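Local coordinates for sortase family protein (Clostridium perfringens, PDB 6IXZ) that is a class C sortase, a cysteine transpeptidase that probably joins pilin subunits covalently during pilus assembly on the cell surface, at residues Y38-G43 with L158-D163. Numbering follows the deposited sequence.
Sequences YDLFNG and LKISDD
Phe41 holds CG anti to its own nitrogen (chi1 174°), and this throws the ring off the last turn of helix 23-41 against the loop 158-163, where Ile160 directs its side chain at the helix. With CG2 of Ile160 likewise anti to the backbone N, that methyl lies 3.4 Å from CD2 of Phe41, a close apolar approach that is oblique to the ring. The longer branch of Ile160 runs beside the helix backbone instead: its CD1 comes within 4.1 Å of Phe41 CA and 4.4 Å of Leu40 CD2, the latter a looser touch. At the outer end of the ring, the carboxylate of Asp162 reaches the CE2–CZ edge. Asp162 OD2 lies in the ring plane, 3.4 Å from Phe41 CE2 and 3.5 Å from Phe41 CZ, and the carboxylate plane stands 86° from that of the ring. If ionised, as is likely, this oxygen would meet slightly positive edge hydrogens, probably a weak attraction at an exposed position. Asn102 also touches the phenyl group, while Ile160 rests on Ser95 and His104, the latter in strand 103-109. Just beyond Phe41 the helix stops in a Schellman motif with Gly43, at positive phi, as its C-prime residue. At the surface, away from the predicted catalytic residues, the contact thus docks the C-terminal end of helix 23-41 on the loop leading into strand 165-173 of the sortase beta-barrel.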
# COMPACT_ATOMS: atom_id res chain seq x y z
N TYR A 38 12.07 -7.87 6.64
CA TYR A 38 13.46 -8.33 6.54
C TYR A 38 13.48 -9.81 6.19
O TYR A 38 14.17 -10.24 5.27
CB TYR A 38 14.19 -8.07 7.88
CG TYR A 38 15.55 -8.74 8.02
CD1 TYR A 38 15.67 -10.05 8.46
CD2 TYR A 38 16.73 -8.02 7.79
CE1 TYR A 38 16.91 -10.66 8.61
CE2 TYR A 38 17.98 -8.63 7.92
CZ TYR A 38 18.05 -9.94 8.34
OH TYR A 38 19.28 -10.54 8.50
N ASP A 39 12.68 -10.58 6.91
CA ASP A 39 12.54 -12.00 6.61
C ASP A 39 12.05 -12.19 5.20
O ASP A 39 12.38 -13.20 4.58
CB ASP A 39 11.55 -12.68 7.55
CG ASP A 39 12.15 -12.99 8.90
OD1 ASP A 39 13.37 -12.84 9.07
OD2 ASP A 39 11.37 -13.35 9.81
N LEU A 40 11.16 -11.31 4.74
CA LEU A 40 10.59 -11.46 3.41
C LEU A 40 11.63 -11.14 2.33
O LEU A 40 11.75 -11.85 1.35
CB LEU A 40 9.32 -10.60 3.25
CG LEU A 40 8.71 -10.49 1.83
CD1 LEU A 40 7.98 -11.77 1.41
CD2 LEU A 40 7.78 -9.29 1.73
N PHE A 41 12.42 -10.09 2.54
CA PHE A 41 13.55 -9.79 1.67
C PHE A 41 14.58 -10.93 1.63
O PHE A 41 15.32 -11.07 0.66
CB PHE A 41 14.20 -8.49 2.15
CG PHE A 41 15.46 -8.12 1.43
CD1 PHE A 41 16.66 -8.02 2.11
CD2 PHE A 41 15.42 -7.76 0.09
CE1 PHE A 41 17.82 -7.66 1.44
CE2 PHE A 41 16.57 -7.42 -0.59
CZ PHE A 41 17.78 -7.36 0.09
N ASN A 42 14.62 -11.74 2.69
CA ASN A 42 15.58 -12.83 2.83
C ASN A 42 15.00 -14.22 2.57
O ASN A 42 15.62 -15.21 2.93
CB ASN A 42 16.19 -12.81 4.23
CG ASN A 42 16.96 -11.54 4.49
OD1 ASN A 42 16.85 -10.93 5.56
ND2 ASN A 42 17.67 -11.07 3.48
N GLY A 43 13.82 -14.28 1.98
CA GLY A 43 13.29 -15.55 1.48
C GLY A 43 12.92 -16.54 2.56
O GLY A 43 12.75 -17.73 2.28
N LEU A 158 7.72 -5.39 -9.49
CA LEU A 158 7.15 -5.44 -8.15
C LEU A 158 8.10 -6.03 -7.11
O LEU A 158 7.77 -6.05 -5.91
CB LEU A 158 5.87 -6.26 -8.17
CG LEU A 158 4.72 -5.71 -9.02
CD1 LEU A 158 3.49 -6.58 -8.78
CD2 LEU A 158 4.43 -4.25 -8.69
N LYS A 159 9.23 -6.55 -7.56
CA LYS A 159 10.22 -7.17 -6.67
C LYS A 159 10.90 -6.14 -5.76
O LYS A 159 10.99 -4.98 -6.09
CB LYS A 159 11.31 -7.86 -7.49
CG LYS A 159 10.81 -9.09 -8.25
CD LYS A 159 11.88 -9.62 -9.19
CE LYS A 159 11.37 -10.80 -10.01
NZ LYS A 159 10.93 -11.93 -9.15
N ILE A 160 11.44 -6.61 -4.64
CA ILE A 160 12.21 -5.74 -3.77
C ILE A 160 13.54 -5.43 -4.47
O ILE A 160 14.04 -6.26 -5.23
CB ILE A 160 12.42 -6.40 -2.41
CG1 ILE A 160 11.06 -6.57 -1.74
CG2 ILE A 160 13.32 -5.55 -1.50
CD1 ILE A 160 11.03 -7.66 -0.70
N SER A 161 13.98 -4.18 -4.40
CA SER A 161 15.30 -3.80 -4.90
C SER A 161 16.23 -3.56 -3.72
O SER A 161 15.85 -2.84 -2.77
CB SER A 161 15.23 -2.52 -5.75
OG SER A 161 14.52 -2.73 -6.97
N ASP A 162 17.44 -4.14 -3.77
CA ASP A 162 18.45 -3.90 -2.71
C ASP A 162 18.72 -2.41 -2.53
O ASP A 162 18.75 -1.65 -3.50
CB ASP A 162 19.79 -4.60 -2.99
CG ASP A 162 19.68 -6.10 -3.20
OD1 ASP A 162 20.74 -6.73 -3.39
OD2 ASP A 162 18.56 -6.65 -3.21
N ASP A 163 18.84 -1.98 -1.27
CA ASP A 163 19.18 -0.61 -0.93
C ASP A 163 18.10 0.42 -1.28
O ASP A 163 18.36 1.64 -1.21
CB ASP A 163 20.51 -0.19 -1.58
CG ASP A 163 21.63 -1.16 -1.26
OD1 ASP A 163 21.69 -1.66 -0.11
OD2 ASP A 163 22.38 -1.49 -2.19